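PDB 5OGX: cytochrome P450 reductase from Amycolatopsis methanolica 239, which passes electrons from NADH, through FAD and a [2Fe-2S] cluster, to the cytochrome P450 GcoA, which O-demethylates guaiacol and other lignin-derived aromatics. Local coordinates for residues 136-141 with 161-166; 108-113 with 118-123; 52-57 with 72-77. All coordinates share one frame; numbering follows the deposited sequence.

Contact 1: residues 136-141 with 161-166; sequences VELVVP and LELHVR. With FAD (flavin-adenine dinucleotide), chain B.
Strand 161-166 packs through Leu161 and Leu163 on Val136 and Leu138. On it lie the imidazole of His164 and the carboxylate of Glu162, and the flavin sits at its end. The imidazole of His164 meets Glu162 OE2 at its edge: NE2 donates along a nearly straight bond of 2.9 Å, almost in the ring plane but well above the carboxylate plane. Three side chains converge on this oxygen: it accepts from His164 and forms salt bridges with Arg119 and Arg255. ND1 of His164 is held by the hydroxyl of Tyr251, and this fixes the ring from its other nitrogen. Two backbone groups of this strand bind the pyrimidine edge of the flavin. FAD N3 donates to His164 O at 2.7 Å, and Arg166 N donates to FAD O2 at 2.9 Å. His164 and Arg166 are both FAD-binding residues.

No hydrogen bond joins the two segments. Val136 straddles two leucines: CG1 lies 4.0 Å from Leu161 CD1, and CG2 lies 4.1 Å from Leu163 CD2. With CG1 anti to the carbonyl carbon (chi1 -65°), the two methyls part toward these partners. Leu138 CD1 and Leu163 CD1 meet tip to tip at 4.0 Å.

The strands cross at 72°, with axes 10.6 Å apart. They pack across the interior of the antiparallel FAD-domain barrel. Strand 135-139 runs between strands 146-150 and 187-194, strand 160-166 pairs with 117-124, and Tyr149 touches both Leu138 and Leu163.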
loop_
_atom_site.group_PDB
_atom_site.type_symbol
_atom_site.label_atom_id
_atom_site.label_comp_id
_atom_site.label_asym_id
_atom_site.label_seq_id
_atom_site.Cartn_x
_atom_site.Cartn_y
_atom_site.Cartn_z
ATOM N N VAL A 136 -4.352 -5.765 -0.860
ATOM C CA VAL A 136 -5.493 -6.466 -1.435
ATOM C C VAL A 136 -6.750 -5.648 -1.189
ATOM O O VAL A 136 -6.835 -4.850 -0.252
ATOM C CB VAL A 136 -5.669 -7.891 -0.879
ATOM C CG1 VAL A 136 -4.486 -8.759 -1.279
ATOM C CG2 VAL A 136 -5.872 -7.869 0.645
ATOM N N GLU A 137 -7.727 -5.838 -2.067
ATOM C CA GLU A 137 -8.979 -5.100 -2.001
ATOM C C GLU A 137 -10.079 -6.040 -1.528
ATOM O O GLU A 137 -10.360 -7.053 -2.185
ATOM C CB GLU A 137 -9.286 -4.522 -3.382
ATOM C CG GLU A 137 -10.510 -3.660 -3.478
ATOM C CD GLU A 137 -10.718 -3.251 -4.920
ATOM O OE1 GLU A 137 -11.783 -3.557 -5.485
ATOM O OE2 GLU A 137 -9.776 -2.668 -5.501
ATOM N N LEU A 138 -10.687 -5.718 -0.385
ATOM C CA LEU A 138 -11.781 -6.512 0.156
ATOM C C LEU A 138 -13.111 -5.843 -0.158
ATOM O O LEU A 138 -13.202 -4.617 -0.261
ATOM C CB LEU A 138 -11.654 -6.686 1.676
ATOM C CG LEU A 138 -10.332 -7.181 2.274
ATOM C CD1 LEU A 138 -10.507 -7.481 3.779
ATOM C CD2 LEU A 138 -9.818 -8.401 1.546
ATOM N N VAL A 139 -14.151 -6.660 -0.280
ATOM C CA VAL A 139 -15.519 -6.176 -0.439
ATOM C C VAL A 139 -16.286 -6.505 0.836
ATOM O O VAL A 139 -16.289 -7.658 1.287
ATOM C CB VAL A 139 -16.197 -6.800 -1.672
ATOM C CG1 VAL A 139 -17.601 -6.212 -1.859
ATOM C CG2 VAL A 139 -15.352 -6.571 -2.909
ATOM N N VAL A 140 -16.923 -5.496 1.424
ATOM C CA VAL A 140 -17.674 -5.696 2.662
ATOM C C VAL A 140 -18.927 -6.495 2.329
ATOM O O VAL A 140 -19.717 -6.085 1.471
ATOM C CB VAL A 140 -18.039 -4.360 3.334
ATOM C CG1 VAL A 140 -18.877 -4.604 4.613
ATOM C CG2 VAL A 140 -16.779 -3.546 3.621
ATOM N N PRO A 141 -19.153 -7.629 2.972
ATOM C CA PRO A 141 -20.315 -8.454 2.616
ATOM C C PRO A 141 -21.613 -7.691 2.848
ATOM O O PRO A 141 -21.772 -6.997 3.852
ATOM C CB PRO A 141 -20.206 -9.664 3.553
ATOM C CG PRO A 141 -18.961 -9.507 4.318
ATOM C CD PRO A 141 -18.401 -8.142 4.128
ATOM N N LEU A 161 -2.673 -14.679 3.793
ATOM C CA LEU A 161 -2.455 -13.238 3.775
ATOM C C LEU A 161 -2.627 -12.670 5.178
ATOM O O LEU A 161 -3.542 -13.054 5.907
ATOM C CB LEU A 161 -3.428 -12.566 2.801
ATOM C CG LEU A 161 -3.461 -13.137 1.377
ATOM C CD1 LEU A 161 -4.482 -12.365 0.528
ATOM C CD2 LEU A 161 -2.081 -13.119 0.697
ATOM N N GLU A 162 -1.731 -11.762 5.562
ATOM C CA GLU A 162 -1.745 -11.163 6.896
ATOM C C GLU A 162 -2.096 -9.687 6.777
ATOM O O GLU A 162 -1.345 -8.920 6.164
ATOM C CB GLU A 162 -0.395 -11.326 7.599
ATOM C CG GLU A 162 -0.360 -10.668 8.972
ATOM C CD GLU A 162 1.012 -10.744 9.625
ATOM O OE1 GLU A 162 1.904 -11.358 9.022
ATOM O OE2 GLU A 162 1.184 -10.187 10.727
ATOM N N LEU A 163 -3.209 -9.286 7.401
ATOM C CA LEU A 163 -3.657 -7.897 7.419
ATOM C C LEU A 163 -3.626 -7.369 8.847
ATOM O O LEU A 163 -3.896 -8.110 9.802
ATOM C CB LEU A 163 -5.095 -7.765 6.861
ATOM C CG LEU A 163 -5.403 -8.560 5.595
ATOM C CD1 LEU A 163 -6.883 -8.408 5.209
ATOM C CD2 LEU A 163 -4.515 -8.087 4.466
ATOM N N HIS A 164 -3.311 -6.079 8.990
ATOM C CA HIS A 164 -3.406 -5.369 10.267
ATOM C C HIS A 164 -4.455 -4.283 10.109
ATOM O O HIS A 164 -4.259 -3.348 9.332
ATOM C CB HIS A 164 -2.070 -4.732 10.675
ATOM C CG HIS A 164 -0.929 -5.696 10.744
ATOM N ND1 HIS A 164 0.371 -5.283 10.937
ATOM C CD2 HIS A 164 -0.888 -7.048 10.647
ATOM C CE1 HIS A 164 1.166 -6.340 10.957
ATOM N NE2 HIS A 164 0.428 -7.423 10.787
ATOM N N VAL A 165 -5.552 -4.392 10.851
ATOM C CA VAL A 165 -6.725 -3.551 10.645
ATOM C C VAL A 165 -6.931 -2.657 11.859
ATOM O O VAL A 165 -7.053 -3.150 12.984
ATOM C CB VAL A 165 -7.974 -4.409 10.395
ATOM C CG1 VAL A 165 -9.165 -3.514 10.046
ATOM C CG2 VAL A 165 -7.700 -5.414 9.284
ATOM N N ARG A 166 -7.018 -1.353 11.625
ATOM C CA ARG A 166 -7.341 -0.398 12.678
ATOM C C ARG A 166 -8.832 -0.074 12.651
ATOM O O ARG A 166 -9.389 0.231 11.586
ATOM C CB ARG A 166 -6.517 0.879 12.518
ATOM C CG ARG A 166 -6.867 1.948 13.531
ATOM C CD ARG A 166 -5.945 1.917 14.736
ATOM N NE ARG A 166 -6.296 2.966 15.690
ATOM C CZ ARG A 166 -5.989 4.252 15.539
ATOM N NH1 ARG A 166 -6.359 5.134 16.460
ATOM N NH2 ARG A 166 -5.309 4.657 14.472
HETATM P PA FAD B . -15.456 4.346 6.424
HETATM O O1A FAD B . -16.886 3.880 6.541
HETATM O O2A FAD B . -14.970 4.492 5.003
HETATM O O5B FAD B . -15.250 5.796 7.183
HETATM C C5B FAD B . -16.089 6.133 8.265
HETATM C C4B FAD B . -15.868 7.643 8.572
HETATM O O4B FAD B . -14.698 7.810 9.125
HETATM C C3B FAD B . -15.829 8.450 7.263
HETATM O O3B FAD B . -16.403 9.661 7.474
HETATM C C2B FAD B . -14.320 8.572 6.944
HETATM O O2B FAD B . -14.034 9.752 6.073
HETATM C C1B FAD B . -13.756 8.654 8.120
HETATM N N9A FAD B . -12.489 7.970 8.164
HETATM C C8A FAD B . -12.058 7.033 7.309
HETATM N N7A FAD B . -10.847 6.632 7.719
HETATM C C5A FAD B . -10.544 7.317 8.836
HETATM C C6A FAD B . -9.436 7.287 9.649
HETATM N N6A FAD B . -8.166 6.589 9.724
HETATM N N1A FAD B . -9.374 8.072 10.717
HETATM C C2A FAD B . -10.403 8.909 11.006
HETATM N N3A FAD B . -11.501 8.943 10.209
HETATM C C4A FAD B . -11.559 8.138 9.121
HETATM N N1 FAD B . -6.421 0.468 6.886
HETATM C C2 FAD B . -5.906 -0.464 7.882
HETATM O O2 FAD B . -6.391 -0.509 8.963
HETATM N N3 FAD B . -4.797 -1.360 7.524
HETATM C C4 FAD B . -4.171 -1.350 6.239
HETATM O O4 FAD B . -3.267 -2.077 5.992
HETATM C C4X FAD B . -4.701 -0.368 5.245
HETATM N N5 FAD B . -4.119 -0.347 3.939
HETATM C C5X FAD B . -4.640 0.628 2.984
HETATM C C6 FAD B . -4.029 0.694 1.728
HETATM C C7 FAD B . -4.541 1.630 0.826
HETATM C C7M FAD B . -3.776 1.550 -0.494
HETATM C C8 FAD B . -5.610 2.458 1.163
HETATM C C8M FAD B . -6.106 3.439 0.107
HETATM C C9 FAD B . -6.206 2.397 2.418
HETATM C C9A FAD B . -5.704 1.482 3.322
HETATM N N10 FAD B . -6.344 1.424 4.648
HETATM C C10 FAD B . -5.806 0.502 5.591
HETATM C "C1'" FAD B . -7.511 2.260 4.977
HETATM C "C2'" FAD B . -8.712 1.244 4.763
HETATM O "O2'" FAD B . -8.852 0.789 3.423
HETATM C "C3'" FAD B . -10.094 1.797 5.175
HETATM O "O3'" FAD B . -10.236 3.070 4.612
HETATM C "C4'" FAD B . -10.228 1.898 6.707
HETATM O "O4'" FAD B . -10.155 0.619 7.277
HETATM C "C5'" FAD B . -11.571 2.544 7.106
HETATM O "O5'" FAD B . -12.616 1.940 6.367
HETATM P P FAD B . -14.116 1.857 7.026
HETATM O O1P FAD B . -15.039 1.296 5.979
HETATM O O2P FAD B . -14.089 1.133 8.352
HETATM O O3P FAD B . -14.496 3.415 7.357
#

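Contact 2: residues 108-113 with 118-123; sequences LEVADI and RRVLLG
Asp112 and Arg118 form a side-on salt bridge, their side chains running alongside each other. Arg118 NE reaches Asp112 OD1 at 2.9 Å, in the guanidinium plane but from above the carboxylate. Arg118 NH2 reaches Asp112 OD2 at 3.1 Å from the syn side, somewhat out of the carboxylate plane. The two planes are turned 53° apart. The Arg118 chain is extended from CG to NE, which brings its NH1 to Val110 CG2 at 3.6 Å. That NH1 also donates to the carbonyl of Leu178.

Arg119, Glu109 and Leu121 lie on the other face; Ile113 crosses Arg119 at about a right angle. Ile113 CD1 lies over one face of the guanidinium, near the rim, and Ile113 CG2 is 3.8 Å from Arg119 NH2. Leu121 CD1 lies 3.6 Å from Glu109 OE1.

The backbones form a beta hairpin within the FAD-domain barrel. Ala111 and Arg119 are a hydrogen-bonded pair, bonded both ways. Leu121 N donates to Glu109 O at 2.9 Å. Leu108 and Glu109 both lie opposite Leu121, a classic beta bulge: Leu108 N donates to Leu121 O at 2.8 Å, while Glu109 N makes a weak bond to the same oxygen.

Farther out, Asp252 and Glu162 bind the Arg119 guanidinium through NH2 and NH1. Strand 160-166 pairs with the other edge of 118-123, through Val165, Leu163 and Leu161.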
loop_
_atom_site.group_PDB
_atom_site.type_symbol
_atom_site.label_atom_id
_atom_site.label_comp_id
_atom_site.label_asym_id
_atom_site.label_seq_id
_atom_site.Cartn_x
_atom_site.Cartn_y
_atom_site.Cartn_z
ATOM N N LEU A 108 -8.821 -17.550 8.384
ATOM C CA LEU A 108 -8.208 -18.549 9.249
ATOM C C LEU A 108 -8.135 -18.091 10.694
ATOM O O LEU A 108 -8.292 -18.913 11.606
ATOM C CB LEU A 108 -6.806 -18.893 8.747
ATOM C CG LEU A 108 -6.749 -19.504 7.349
ATOM C CD1 LEU A 108 -5.325 -19.918 7.014
ATOM C CD2 LEU A 108 -7.715 -20.678 7.211
ATOM N N GLU A 109 -7.929 -16.801 10.929
ATOM C CA GLU A 109 -7.869 -16.274 12.284
ATOM C C GLU A 109 -8.192 -14.792 12.255
ATOM O O GLU A 109 -7.837 -14.091 11.301
ATOM C CB GLU A 109 -6.488 -16.490 12.914
ATOM C CG GLU A 109 -6.347 -15.870 14.302
ATOM C CD GLU A 109 -5.093 -16.319 15.025
ATOM O OE1 GLU A 109 -4.016 -16.326 14.399
ATOM O OE2 GLU A 109 -5.191 -16.677 16.220
ATOM N N VAL A 110 -8.878 -14.326 13.294
ATOM C CA VAL A 110 -9.033 -12.904 13.566
ATOM C C VAL A 110 -8.725 -12.704 15.042
ATOM O O VAL A 110 -9.320 -13.367 15.904
ATOM C CB VAL A 110 -10.431 -12.376 13.191
ATOM C CG1 VAL A 110 -11.520 -13.279 13.717
ATOM C CG2 VAL A 110 -10.615 -10.954 13.698
ATOM N N ALA A 111 -7.753 -11.850 15.332
ATOM C CA ALA A 111 -7.207 -11.738 16.677
ATOM C C ALA A 111 -7.111 -10.272 17.062
ATOM O O ALA A 111 -6.641 -9.448 16.271
ATOM C CB ALA A 111 -5.828 -12.404 16.770
ATOM N N ASP A 112 -7.557 -9.950 18.271
ATOM C CA ASP A 112 -7.378 -8.610 18.817
ATOM C C ASP A 112 -5.947 -8.522 19.336
ATOM O O ASP A 112 -5.587 -9.225 20.283
ATOM C CB ASP A 112 -8.401 -8.345 19.923
ATOM C CG ASP A 112 -9.797 -8.096 19.380
ATOM O OD1 ASP A 112 -10.018 -7.050 18.736
ATOM O OD2 ASP A 112 -10.677 -8.961 19.578
ATOM N N ILE A 113 -5.114 -7.693 18.705
ATOM C CA ILE A 113 -3.690 -7.670 19.021
ATOM C C ILE A 113 -3.253 -6.407 19.750
ATOM O O ILE A 113 -2.154 -6.400 20.330
ATOM C CB ILE A 113 -2.825 -7.886 17.758
ATOM C CG1 ILE A 113 -3.033 -6.768 16.724
ATOM C CG2 ILE A 113 -3.112 -9.250 17.143
ATOM C CD1 ILE A 113 -2.129 -6.919 15.508
ATOM N N ARG A 118 -6.696 -5.281 14.951
ATOM C CA ARG A 118 -6.888 -6.703 14.723
ATOM C C ARG A 118 -5.939 -7.222 13.653
ATOM O O ARG A 118 -5.669 -6.539 12.659
ATOM C CB ARG A 118 -8.317 -7.004 14.304
ATOM C CG ARG A 118 -9.234 -7.128 15.496
ATOM C CD ARG A 118 -10.671 -7.415 15.118
ATOM N NE ARG A 118 -11.348 -7.933 16.303
ATOM C CZ ARG A 118 -12.491 -8.612 16.307
ATOM N NH1 ARG A 118 -13.135 -8.874 15.173
ATOM N NH2 ARG A 118 -12.987 -9.029 17.467
ATOM N N ARG A 119 -5.465 -8.446 13.852
ATOM C CA ARG A 119 -4.790 -9.201 12.809
ATOM C C ARG A 119 -5.818 -10.094 12.135
ATOM O O ARG A 119 -6.626 -10.740 12.807
ATOM C CB ARG A 119 -3.646 -10.049 13.374
ATOM C CG ARG A 119 -2.616 -10.464 12.311
ATOM C CD ARG A 119 -1.697 -11.591 12.780
ATOM N NE ARG A 119 -1.215 -11.400 14.150
ATOM C CZ ARG A 119 -0.181 -10.631 14.486
ATOM N NH1 ARG A 119 0.503 -9.959 13.554
ATOM N NH2 ARG A 119 0.169 -10.532 15.762
ATOM N N VAL A 120 -5.802 -10.122 10.811
ATOM C CA VAL A 120 -6.673 -11.006 10.054
ATOM C C VAL A 120 -5.799 -11.875 9.165
ATOM O O VAL A 120 -4.983 -11.359 8.395
ATOM C CB VAL A 120 -7.697 -10.217 9.221
ATOM C CG1 VAL A 120 -8.497 -11.162 8.360
ATOM C CG2 VAL A 120 -8.599 -9.375 10.134
ATOM N N LEU A 121 -5.959 -13.188 9.277
ATOM C CA LEU A 121 -5.241 -14.134 8.434
ATOM C C LEU A 121 -6.237 -14.725 7.448
ATOM O O LEU A 121 -7.243 -15.308 7.861
ATOM C CB LEU A 121 -4.584 -15.238 9.264
ATOM C CG LEU A 121 -3.542 -14.785 10.276
ATOM C CD1 LEU A 121 -2.906 -16.002 10.942
ATOM C CD2 LEU A 121 -2.477 -13.901 9.620
ATOM N N LEU A 122 -5.964 -14.565 6.155
ATOM C CA LEU A 122 -6.839 -15.053 5.095
ATOM C C LEU A 122 -6.135 -16.174 4.347
ATOM O O LEU A 122 -5.094 -15.947 3.721
ATOM C CB LEU A 122 -7.204 -13.932 4.118
ATOM C CG LEU A 122 -7.955 -12.703 4.622
ATOM C CD1 LEU A 122 -8.248 -11.792 3.433
ATOM C CD2 LEU A 122 -9.241 -13.136 5.331
ATOM N N GLY A 123 -6.698 -17.378 4.414
ATOM C CA GLY A 123 -6.135 -18.497 3.685
ATOM C C GLY A 123 -6.633 -18.515 2.251
ATOM O O GLY A 123 -7.801 -18.254 1.973
#

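Contact 3: residues 52-57 with 72-77; sequences GEVDHG and GLALAC. With FES (Fe2/s2 (inorganic) cluster), chain C.
In the [2Fe-2S] domain of plant-type ferredoxin fold, His56 and Val54 meet Leu73 and Ala74 just ahead of the cluster ligand Cys77. Strand 54-55 belongs to a small sheet with 80-81. Strand 73-75 is an outermost strand of the mixed sheet, next to 46-51. It follows helix 66-70, closed by a Schellman motif at Gly72.

The imidazole of His56 comes edge-on. Its CE1 is 3.1 Å from Leu73 O and 3.7 Å from Ala74 CB, both near the ring plane. Val54 CG2 lies over one face of the same ring, offset toward the rim, and also touches Ala74 CB at 4.2 Å. With CG anti to the carbonyl carbon (chi1 -70°), the ring is carried across to 72-77. Leu64 and Arg69 also touch it.

No direct hydrogen bond crosses between the segments. Two waters at the ring edge do that work. One is 2.9 Å from His56 ND1 and accepts from Leu75 N, also at 2.9 Å. The other accepts a weak bond from His56 NE2 and donates to Leu73 O at 2.9 Å.

Two residues beyond Leu75, Cys77 SG binds an iron of the cluster at 2.4 Å. Cys45 SG completes the thiolate pair on that iron.

Both ring nitrogens thus have water partners, and the waters serve backbone groups of the strand leading to Cys77. The weak NE2 bond is consistent with a proton on that nitrogen. The histidine is linked to this strand through waters, the close approach of CE1 to Leu73 O and packing.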
loop_
_atom_site.group_PDB
_atom_site.type_symbol
_atom_site.label_atom_id
_atom_site.label_comp_id
_atom_site.label_asym_id
_atom_site.label_seq_id
_atom_site.Cartn_x
_atom_site.Cartn_y
_atom_site.Cartn_z
ATOM N N GLY A 52 -9.141 7.237 -29.115
ATOM C CA GLY A 52 -10.295 6.610 -28.502
ATOM C C GLY A 52 -11.055 7.559 -27.598
ATOM O O GLY A 52 -11.012 8.782 -27.740
ATOM N N GLU A 53 -11.769 6.972 -26.640
ATOM C CA GLU A 53 -12.667 7.756 -25.810
ATOM C C GLU A 53 -12.982 6.967 -24.551
ATOM O O GLU A 53 -13.129 5.741 -24.593
ATOM C CB GLU A 53 -13.961 8.112 -26.562
ATOM C CG GLU A 53 -14.812 9.162 -25.855
ATOM C CD GLU A 53 -16.235 9.247 -26.393
ATOM O OE1 GLU A 53 -16.625 8.388 -27.219
ATOM O OE2 GLU A 53 -16.965 10.174 -25.978
ATOM N N VAL A 54 -13.082 7.678 -23.435
ATOM C CA VAL A 54 -13.371 7.048 -22.159
ATOM C C VAL A 54 -14.491 7.801 -21.462
ATOM O O VAL A 54 -14.766 8.971 -21.742
ATOM C CB VAL A 54 -12.126 6.978 -21.250
ATOM C CG1 VAL A 54 -11.035 6.142 -21.917
ATOM C CG2 VAL A 54 -11.612 8.382 -20.930
ATOM N N ASP A 55 -15.155 7.091 -20.562
ATOM C CA ASP A 55 -16.032 7.691 -19.574
ATOM C C ASP A 55 -15.225 7.841 -18.295
ATOM O O ASP A 55 -14.611 6.873 -17.835
ATOM C CB ASP A 55 -17.266 6.821 -19.340
ATOM C CG ASP A 55 -18.070 7.272 -18.143
ATOM O OD1 ASP A 55 -18.756 8.308 -18.255
ATOM O OD2 ASP A 55 -18.008 6.602 -17.093
ATOM N N HIS A 56 -15.199 9.052 -17.737
ATOM C CA HIS A 56 -14.335 9.308 -16.590
ATOM C C HIS A 56 -14.871 8.745 -15.281
ATOM O O HIS A 56 -14.154 8.791 -14.277
ATOM C CB HIS A 56 -14.087 10.808 -16.452
ATOM C CG HIS A 56 -13.212 11.360 -17.530
ATOM N ND1 HIS A 56 -11.875 11.044 -17.635
ATOM C CD2 HIS A 56 -13.490 12.177 -18.575
ATOM C CE1 HIS A 56 -11.362 11.661 -18.686
ATOM N NE2 HIS A 56 -12.321 12.356 -19.272
ATOM N N GLY A 57 -16.089 8.215 -15.267
ATOM C CA GLY A 57 -16.583 7.535 -14.078
ATOM C C GLY A 57 -16.616 8.437 -12.861
ATOM O O GLY A 57 -17.062 9.590 -12.920
ATOM N N GLY A 72 -7.421 15.782 -22.454
ATOM C CA GLY A 72 -7.354 14.374 -22.777
ATOM C C GLY A 72 -6.735 13.476 -21.721
ATOM O O GLY A 72 -6.374 12.339 -22.040
ATOM N N LEU A 73 -6.585 13.948 -20.493
ATOM C CA LEU A 73 -6.081 13.092 -19.427
ATOM C C LEU A 73 -7.233 12.330 -18.780
ATOM O O LEU A 73 -8.402 12.707 -18.893
ATOM C CB LEU A 73 -5.333 13.906 -18.371
ATOM C CG LEU A 73 -4.190 14.792 -18.871
ATOM C CD1 LEU A 73 -3.395 15.319 -17.688
ATOM C CD2 LEU A 73 -3.289 14.033 -19.841
ATOM N N ALA A 74 -6.882 11.248 -18.087
ATOM C CA ALA A 74 -7.855 10.405 -17.402
ATOM C C ALA A 74 -7.158 9.704 -16.245
ATOM O O ALA A 74 -5.932 9.702 -16.146
ATOM C CB ALA A 74 -8.470 9.371 -18.356
ATOM N N LEU A 75 -7.958 9.126 -15.359
ATOM C CA LEU A 75 -7.453 8.233 -14.320
ATOM C C LEU A 75 -7.760 6.802 -14.738
ATOM O O LEU A 75 -8.931 6.441 -14.918
ATOM C CB LEU A 75 -8.096 8.531 -12.965
ATOM C CG LEU A 75 -7.927 9.931 -12.390
ATOM C CD1 LEU A 75 -8.614 10.003 -11.027
ATOM C CD2 LEU A 75 -6.433 10.259 -12.288
ATOM N N ALA A 76 -6.711 5.987 -14.882
ATOM C CA ALA A 76 -6.910 4.599 -15.297
ATOM C C ALA A 76 -7.878 3.852 -14.382
ATOM O O ALA A 76 -8.621 2.981 -14.847
ATOM C CB ALA A 76 -5.570 3.866 -15.349
ATOM N N CYS A 77 -7.866 4.140 -13.081
ATOM C CA CYS A 77 -8.750 3.382 -12.195
ATOM C C CYS A 77 -10.189 3.865 -12.232
ATOM O O CYS A 77 -11.063 3.202 -11.659
ATOM C CB CYS A 77 -8.256 3.431 -10.743
ATOM S SG CYS A 77 -8.391 5.082 -10.031
HETATM FE FE1 FES C . -5.084 6.029 -7.313
HETATM FE FE2 FES C . -6.101 5.753 -9.706
HETATM S S1 FES C . -6.136 7.560 -8.512
HETATM S S2 FES C . -4.887 4.272 -8.622
HETATM O O HOH W 1 -10.878 9.245 -15.562
HETATM O O HOH W 2 -10.088 13.129 -21.180
#

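Along the chain contact 3 closes first, then contact 2, then contact 1. Contacts 1 and 2 belong to the same six-stranded antiparallel sheet of the FAD domain, with centres 10 Å apart. Strands 117-124 and 160-166 are neighbours there, and backbone bonds such as Val165 N to Arg118 O (2.8 Å) join them. The hairpin of contact 2 therefore flanks the strand that binds the flavin. Contact 3 lies in the [2Fe-2S] domain, its centre 28 Å from that of contact 1 and 38 Å from that of contact 2. Contacts 1 and 3 thus each include a cofactor-binding strand or loop, one for FAD and one for the cluster, consistent with electron transfer between domains.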